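Local coordinates for RedY-like protein (Hahella chejuensis, PDB 2JDJ) that probably takes part in the biosynthesis of the red pigment prodigiosin, with a chemical role that is not firmly established, at residues Asp12-Glu20 with Arg44-Tyr55. Numbering follows the deposited sequence.
Sequences DVAQADAFE and RASLQANAPYHY. With SO4 (sulfate ion), chain C; IPA (isopropyl alcohol), chain E.
Glu20, in the first helix, meets Arg44 and Tyr55 at the tightly packed end of this contact. Arg44 grips the carboxylate side-on: NE donates to Glu20 OE2 at 2.9 Å and NH1 to Glu20 OE1, the latter nearly straight at 176°. Both nitrogens arrive on the syn side but tilted out of the carboxylate plane, and the two flat groups are turned 29° against each other. Tyr55 OH donates a short hydrogen bond, 2.5 Å, to the anti lone pair of Glu20 OE2, the phenol plane standing almost perpendicular to the carboxylate. OE2 takes two donors and OE1 a third, which together fix the carboxylate's rotation, while Arg44 NH2 forms a second salt bridge with Glu96 of the second subunit. The anti torsion of Phe19 (chi1 178°) carries its ring toward Tyr55, and Phe19 CE2 lies over the centre of that ring, 3.6 Å from Tyr55 CD2; the rings meet obliquely, and Leu10 touches both. The subunit belongs to the dimeric alpha-beta barrel superfamily: helix 16-30 packs on a four-stranded antiparallel sheet that runs on across the dimer through Arg44, and 44-55 is the hairpin loop joining strands 37-44 and 55-61. A classic bulge, with His54 and Tyr55 both facing Ile8, starts the returning strand. Toward the helix start, Val13 makes a second close-packed point, its CG1 over one face of the His54 imidazole. The exposed fringe is looser: Val13 CG2 reaches Ala49 CA at 3.9 Å, and Leu47 CD2 only brushes Ala16 CB. Isopropanol and sulfate, probably from the crystallisation liquor, bind here: isopropanol O2 donates to Val13 O, and Ala49 N to sulfate O1 at 2.8 Å.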
ATOM      1  N   ASP A  12     -12.460  18.951   2.897  1.00 21.55           N
ATOM      2  CA  ASP A  12     -13.468  19.421   1.981  1.00 22.25           C
ATOM      3  C   ASP A  12     -13.175  18.891   0.596  1.00 21.16           C
ATOM      4  O   ASP A  12     -12.154  19.263   0.017  1.00 21.14           O
ATOM      5  CB  ASP A  12     -13.402  20.944   1.992  1.00 23.74           C
ATOM      6  CG  ASP A  12     -14.199  21.561   0.903  1.00 27.46           C
ATOM      7  OD1 ASP A  12     -15.274  21.016   0.535  1.00 31.55           O
ATOM      8  OD2 ASP A  12     -13.727  22.612   0.418  1.00 33.72           O
ATOM      9  N   VAL A  13     -14.055  18.035   0.062  1.00 20.10           N
ATOM     10  CA  VAL A  13     -13.784  17.391  -1.229  1.00 19.54           C
ATOM     11  C   VAL A  13     -13.782  18.387  -2.376  1.00 18.67           C
ATOM     12  O   VAL A  13     -13.214  18.103  -3.416  1.00 17.54           O
ATOM     13  CB  VAL A  13     -14.746  16.197  -1.606  1.00 18.93           C
ATOM     14  CG1 VAL A  13     -14.513  15.018  -0.707  1.00 20.34           C
ATOM     15  CG2 VAL A  13     -16.218  16.609  -1.609  1.00 19.87           C
ATOM     16  N   ALA A  14     -14.391  19.556  -2.188  1.00 18.77           N
ATOM     17  CA  ALA A  14     -14.244  20.638  -3.194  1.00 20.05           C
ATOM     18  C   ALA A  14     -12.773  20.946  -3.478  1.00 20.66           C
ATOM     19  O   ALA A  14     -12.413  21.318  -4.602  1.00 22.10           O
ATOM     20  CB  ALA A  14     -15.010  21.902  -2.781  1.00 19.49           C
ATOM     21  N   GLN A  15     -11.907  20.733  -2.489  1.00 22.27           N
ATOM     22  CA  GLN A  15     -10.460  20.987  -2.653  1.00 22.62           C
ATOM     23  C   GLN A  15      -9.648  19.891  -3.314  1.00 23.11           C
ATOM     24  O   GLN A  15      -8.415  19.973  -3.334  1.00 23.10           O
ATOM     25  CB  GLN A  15      -9.812  21.262  -1.302  1.00 23.18           C
ATOM     26  CG  GLN A  15      -9.701  22.725  -1.002  1.00 25.70           C
ATOM     27  CD  GLN A  15      -9.022  23.002   0.309  1.00 27.88           C
ATOM     28  OE1 GLN A  15      -9.182  22.256   1.293  1.00 25.25           O
ATOM     29  NE2 GLN A  15      -8.256  24.083   0.342  1.00 27.50           N
ATOM     30  N   ALA A  16     -10.310  18.866  -3.842  1.00 22.86           N
ATOM     31  CA  ALA A  16      -9.589  17.718  -4.392  1.00 23.49           C
ATOM     32  C   ALA A  16      -8.559  18.159  -5.412  1.00 24.28           C
ATOM     33  O   ALA A  16      -7.439  17.641  -5.439  1.00 25.70           O
ATOM     34  CB  ALA A  16     -10.547  16.711  -5.017  1.00 23.13           C
ATOM     35  N   ASP A  17      -8.920  19.103  -6.260  1.00 24.66           N
ATOM     36  CA  ASP A  17      -8.007  19.464  -7.325  1.00 25.79           C
ATOM     37  C   ASP A  17      -6.725  20.150  -6.828  1.00 25.88           C
ATOM     38  O   ASP A  17      -5.642  19.851  -7.326  1.00 26.81           O
ATOM     39  CB  ASP A  17      -8.724  20.266  -8.378  1.00 26.13           C
ATOM     40  CG  ASP A  17      -8.896  21.674  -7.975  1.00 29.62           C
ATOM     41  OD1 ASP A  17      -9.189  21.881  -6.774  1.00 34.15           O
ATOM     42  OD2 ASP A  17      -8.677  22.555  -8.844  1.00 34.99           O
ATOM     43  N   ALA A  18      -6.839  21.020  -5.826  1.00 26.23           N
ATOM     44  CA  ALA A  18      -5.668  21.578  -5.137  1.00 26.25           C
ATOM     45  C   ALA A  18      -4.822  20.501  -4.468  1.00 26.11           C
ATOM     46  O   ALA A  18      -3.586  20.522  -4.572  1.00 26.62           O
ATOM     47  CB  ALA A  18      -6.103  22.623  -4.124  1.00 26.46           C
ATOM     48  N   PHE A  19      -5.479  19.574  -3.770  1.00 25.27           N
ATOM     49  CA  PHE A  19      -4.799  18.439  -3.139  1.00 25.15           C
ATOM     50  C   PHE A  19      -3.996  17.637  -4.160  1.00 24.34           C
ATOM     51  O   PHE A  19      -2.789  17.435  -4.003  1.00 24.83           O
ATOM     52  CB  PHE A  19      -5.795  17.509  -2.401  1.00 25.22           C
ATOM     53  CG  PHE A  19      -5.142  16.305  -1.793  1.00 25.69           C
ATOM     54  CD1 PHE A  19      -4.404  16.420  -0.607  1.00 25.55           C
ATOM     55  CD2 PHE A  19      -5.224  15.066  -2.410  1.00 26.18           C
ATOM     56  CE1 PHE A  19      -3.787  15.342  -0.059  1.00 24.56           C
ATOM     57  CE2 PHE A  19      -4.580  13.946  -1.856  1.00 23.72           C
ATOM     58  CZ  PHE A  19      -3.865  14.086  -0.683  1.00 25.31           C
ATOM     59  N   GLU A  20      -4.670  17.183  -5.211  1.00 23.36           N
ATOM     60  CA  GLU A  20      -4.005  16.357  -6.236  1.00 22.54           C
ATOM     61  C   GLU A  20      -2.888  17.076  -6.985  1.00 22.18           C
ATOM     62  O   GLU A  20      -1.919  16.449  -7.370  1.00 21.99           O
ATOM     63  CB  GLU A  20      -5.027  15.776  -7.224  1.00 22.48           C
ATOM     64  CG  GLU A  20      -6.013  14.857  -6.514  1.00 21.96           C
ATOM     65  CD  GLU A  20      -6.883  14.022  -7.433  1.00 23.02           C
ATOM     66  OE1 GLU A  20      -6.507  13.807  -8.600  1.00 21.68           O
ATOM     67  OE2 GLU A  20      -7.950  13.554  -6.952  1.00 21.65           O
ATOM     68  N   ARG A  44      -6.505   7.674  -5.345  1.00 19.19           N
ATOM     69  CA  ARG A  44      -7.822   8.264  -5.104  1.00 19.69           C
ATOM     70  C   ARG A  44      -8.815   7.151  -4.876  1.00 19.22           C
ATOM     71  O   ARG A  44      -9.163   6.448  -5.811  1.00 19.82           O
ATOM     72  CB  ARG A  44      -8.278   9.065  -6.328  1.00 19.74           C
ATOM     73  CG  ARG A  44      -9.588   9.870  -6.131  1.00 21.60           C
ATOM     74  CD  ARG A  44     -10.038  10.520  -7.470  1.00 20.41           C
ATOM     75  NE  ARG A  44      -8.915  11.137  -8.182  1.00 19.51           N
ATOM     76  CZ  ARG A  44      -8.303  10.608  -9.243  1.00 20.67           C
ATOM     77  NH1 ARG A  44      -7.294  11.252  -9.795  1.00 23.15           N
ATOM     78  NH2 ARG A  44      -8.681   9.435  -9.743  1.00 21.32           N
ATOM     79  N   ALA A  45      -9.300   7.036  -3.645  1.00 19.78           N
ATOM     80  CA  ALA A  45     -10.222   5.964  -3.220  1.00 19.58           C
ATOM     81  C   ALA A  45     -11.713   6.342  -3.352  1.00 20.65           C
ATOM     82  O   ALA A  45     -12.549   5.503  -3.685  1.00 20.13           O
ATOM     83  CB  ALA A  45      -9.913   5.576  -1.790  1.00 19.45           C
ATOM     84  N   SER A  46     -12.036   7.606  -3.080  1.00 20.17           N
ATOM     85  CA  SER A  46     -13.417   8.048  -2.963  1.00 21.03           C
ATOM     86  C   SER A  46     -13.438   9.547  -2.884  1.00 21.54           C
ATOM     87  O   SER A  46     -12.556  10.147  -2.239  1.00 20.86           O
ATOM     88  CB  SER A  46     -14.043   7.544  -1.657  1.00 20.72           C
ATOM     89  OG  SER A  46     -15.393   7.970  -1.565  1.00 20.46           O
ATOM     90  N   LEU A  47     -14.443  10.149  -3.516  1.00 21.70           N
ATOM     91  CA  LEU A  47     -14.675  11.576  -3.375  1.00 22.52           C
ATOM     92  C   LEU A  47     -16.107  11.877  -2.900  1.00 22.91           C
ATOM     93  O   LEU A  47     -16.614  12.947  -3.162  1.00 24.17           O
ATOM     94  CB  LEU A  47     -14.302  12.349  -4.658  1.00 22.79           C
ATOM     95  CG  LEU A  47     -12.802  12.557  -4.932  1.00 23.87           C
ATOM     96  CD1 LEU A  47     -12.563  13.236  -6.272  1.00 22.33           C
ATOM     97  CD2 LEU A  47     -12.087  13.325  -3.788  1.00 21.48           C
ATOM     98  N   GLN A  48     -16.747  10.921  -2.224  1.00 23.14           N
ATOM     99  CA  GLN A  48     -17.989  11.157  -1.482  1.00 24.08           C
ATOM    100  C   GLN A  48     -17.676  12.150  -0.354  1.00 23.20           C
ATOM    101  O   GLN A  48     -16.717  11.957   0.369  1.00 21.88           O
ATOM    102  CB  GLN A  48     -18.509   9.847  -0.865  1.00 23.17           C
ATOM    103  CG  GLN A  48     -19.109   8.842  -1.861  1.00 25.81           C
ATOM    104  CD  GLN A  48     -19.633   7.567  -1.174  1.00 26.93           C
ATOM    105  OE1 GLN A  48     -20.545   7.635  -0.343  1.00 28.11           O
ATOM    106  NE2 GLN A  48     -19.047   6.401  -1.522  1.00 26.82           N
ATOM    107  N   ALA A  49     -18.474  13.200  -0.188  1.00 24.21           N
ATOM    108  CA  ALA A  49     -18.165  14.204   0.844  1.00 24.44           C
ATOM    109  C   ALA A  49     -17.933  13.573   2.214  1.00 25.12           C
ATOM    110  O   ALA A  49     -16.956  13.880   2.888  1.00 25.88           O
ATOM    111  CB  ALA A  49     -19.254  15.290   0.916  1.00 24.63           C
ATOM    112  N   ASN A  50     -18.813  12.665   2.617  1.00 25.27           N
ATOM    113  CA  ASN A  50     -18.761  12.119   3.967  1.00 25.64           C
ATOM    114  C   ASN A  50     -18.010  10.785   4.086  1.00 24.86           C
ATOM    115  O   ASN A  50     -18.159  10.075   5.093  1.00 24.78           O
ATOM    116  CB  ASN A  50     -20.184  12.011   4.556  1.00 26.88           C
ATOM    117  CG  ASN A  50     -20.982  13.309   4.413  1.00 30.71           C
ATOM    118  OD1 ASN A  50     -22.119  13.309   3.913  1.00 34.82           O
ATOM    119  ND2 ASN A  50     -20.382  14.431   4.835  1.00 34.03           N
ATOM    120  N   ALA A  51     -17.173  10.469   3.090  1.00 23.26           N
ATOM    121  CA  ALA A  51     -16.322   9.273   3.132  1.00 22.72           C
ATOM    122  C   ALA A  51     -15.380   9.315   4.349  1.00 22.48           C
ATOM    123  O   ALA A  51     -14.825  10.369   4.690  1.00 22.48           O
ATOM    124  CB  ALA A  51     -15.511   9.137   1.824  1.00 22.18           C
ATOM    125  N   PRO A  52     -15.195   8.173   5.019  1.00 21.90           N
ATOM    126  CA  PRO A  52     -14.215   8.131   6.097  1.00 21.17           C
ATOM    127  C   PRO A  52     -12.782   8.437   5.631  1.00 20.27           C
ATOM    128  O   PRO A  52     -11.957   8.846   6.438  1.00 18.98           O
ATOM    129  CB  PRO A  52     -14.334   6.694   6.616  1.00 21.68           C
ATOM    130  CG  PRO A  52     -14.918   5.934   5.458  1.00 22.49           C
ATOM    131  CD  PRO A  52     -15.876   6.877   4.845  1.00 22.25           C
ATOM    132  N   TYR A  53     -12.497   8.220   4.348  1.00 19.43           N
ATOM    133  CA  TYR A  53     -11.224   8.629   3.747  1.00 19.09           C
ATOM    134  C   TYR A  53     -11.379   8.738   2.244  1.00 18.86           C
ATOM    135  O   TYR A  53     -12.224   8.048   1.668  1.00 19.67           O
ATOM    136  CB  TYR A  53     -10.077   7.679   4.095  1.00 19.70           C
ATOM    137  CG  TYR A  53     -10.213   6.282   3.519  1.00 18.37           C
ATOM    138  CD1 TYR A  53      -9.582   5.924   2.317  1.00 17.89           C
ATOM    139  CD2 TYR A  53     -10.973   5.330   4.170  1.00 18.90           C
ATOM    140  CE1 TYR A  53      -9.718   4.612   1.793  1.00 18.71           C
ATOM    141  CE2 TYR A  53     -11.120   4.046   3.659  1.00 19.05           C
ATOM    142  CZ  TYR A  53     -10.491   3.693   2.478  1.00 19.70           C
ATOM    143  OH  TYR A  53     -10.654   2.398   2.003  1.00 20.89           O
ATOM    144  N   HIS A  54     -10.580   9.611   1.621  1.00 17.99           N
ATOM    145  CA  HIS A  54     -10.654   9.872   0.170  1.00 16.80           C
ATOM    146  C   HIS A  54      -9.467   9.322  -0.588  1.00 16.69           C
ATOM    147  O   HIS A  54      -9.584   8.950  -1.768  1.00 16.35           O
ATOM    148  CB  HIS A  54     -10.802  11.384  -0.084  1.00 16.73           C
ATOM    149  CG  HIS A  54     -11.915  11.981   0.706  1.00 15.11           C
ATOM    150  ND1 HIS A  54     -13.237  11.842   0.341  1.00 17.15           N
ATOM    151  CD2 HIS A  54     -11.915  12.623   1.895  1.00 12.74           C
ATOM    152  CE1 HIS A  54     -14.004  12.395   1.260  1.00 12.08           C
ATOM    153  NE2 HIS A  54     -13.224  12.884   2.209  1.00 17.23           N
ATOM    154  N   TYR A  55      -8.328   9.256   0.099  1.00 16.36           N
ATOM    155  CA  TYR A  55      -7.063   8.886  -0.541  1.00 16.26           C
ATOM    156  C   TYR A  55      -6.335   7.883   0.297  1.00 16.43           C
ATOM    157  O   TYR A  55      -6.571   7.773   1.495  1.00 15.33           O
ATOM    158  CB  TYR A  55      -6.161  10.117  -0.798  1.00 16.65           C
ATOM    159  CG  TYR A  55      -6.765  11.082  -1.799  1.00 16.47           C
ATOM    160  CD1 TYR A  55      -6.526  10.946  -3.175  1.00 16.57           C
ATOM    161  CD2 TYR A  55      -7.595  12.113  -1.373  1.00 16.66           C
ATOM    162  CE1 TYR A  55      -7.102  11.833  -4.093  1.00 16.31           C
ATOM    163  CE2 TYR A  55      -8.195  13.011  -2.287  1.00 17.09           C
ATOM    164  CZ  TYR A  55      -7.947  12.857  -3.630  1.00 17.25           C
ATOM    165  OH  TYR A  55      -8.527  13.745  -4.500  1.00 19.55           O
TER
HETATM  166  S   SO4 C1106     -21.678  12.511  -2.419  1.00 44.55           S
HETATM  167  O1  SO4 C1106     -20.637  13.462  -2.013  1.00 43.59           O
HETATM  168  O2  SO4 C1106     -22.923  13.263  -2.570  1.00 44.23           O
HETATM  169  O3  SO4 C1106     -21.291  11.819  -3.663  1.00 42.99           O
HETATM  170  O4  SO4 C1106     -21.891  11.486  -1.393  1.00 45.91           O
HETATM  171  C1  IPA E1108     -14.518  16.261  -7.656  1.00 38.39           C
HETATM  172  C2  IPA E1108     -14.720  16.914  -6.293  1.00 38.48           C
HETATM  173  C3  IPA E1108     -16.176  17.323  -6.096  1.00 36.98           C
HETATM  174  O2  IPA E1108     -13.892  18.047  -6.219  1.00 39.22           O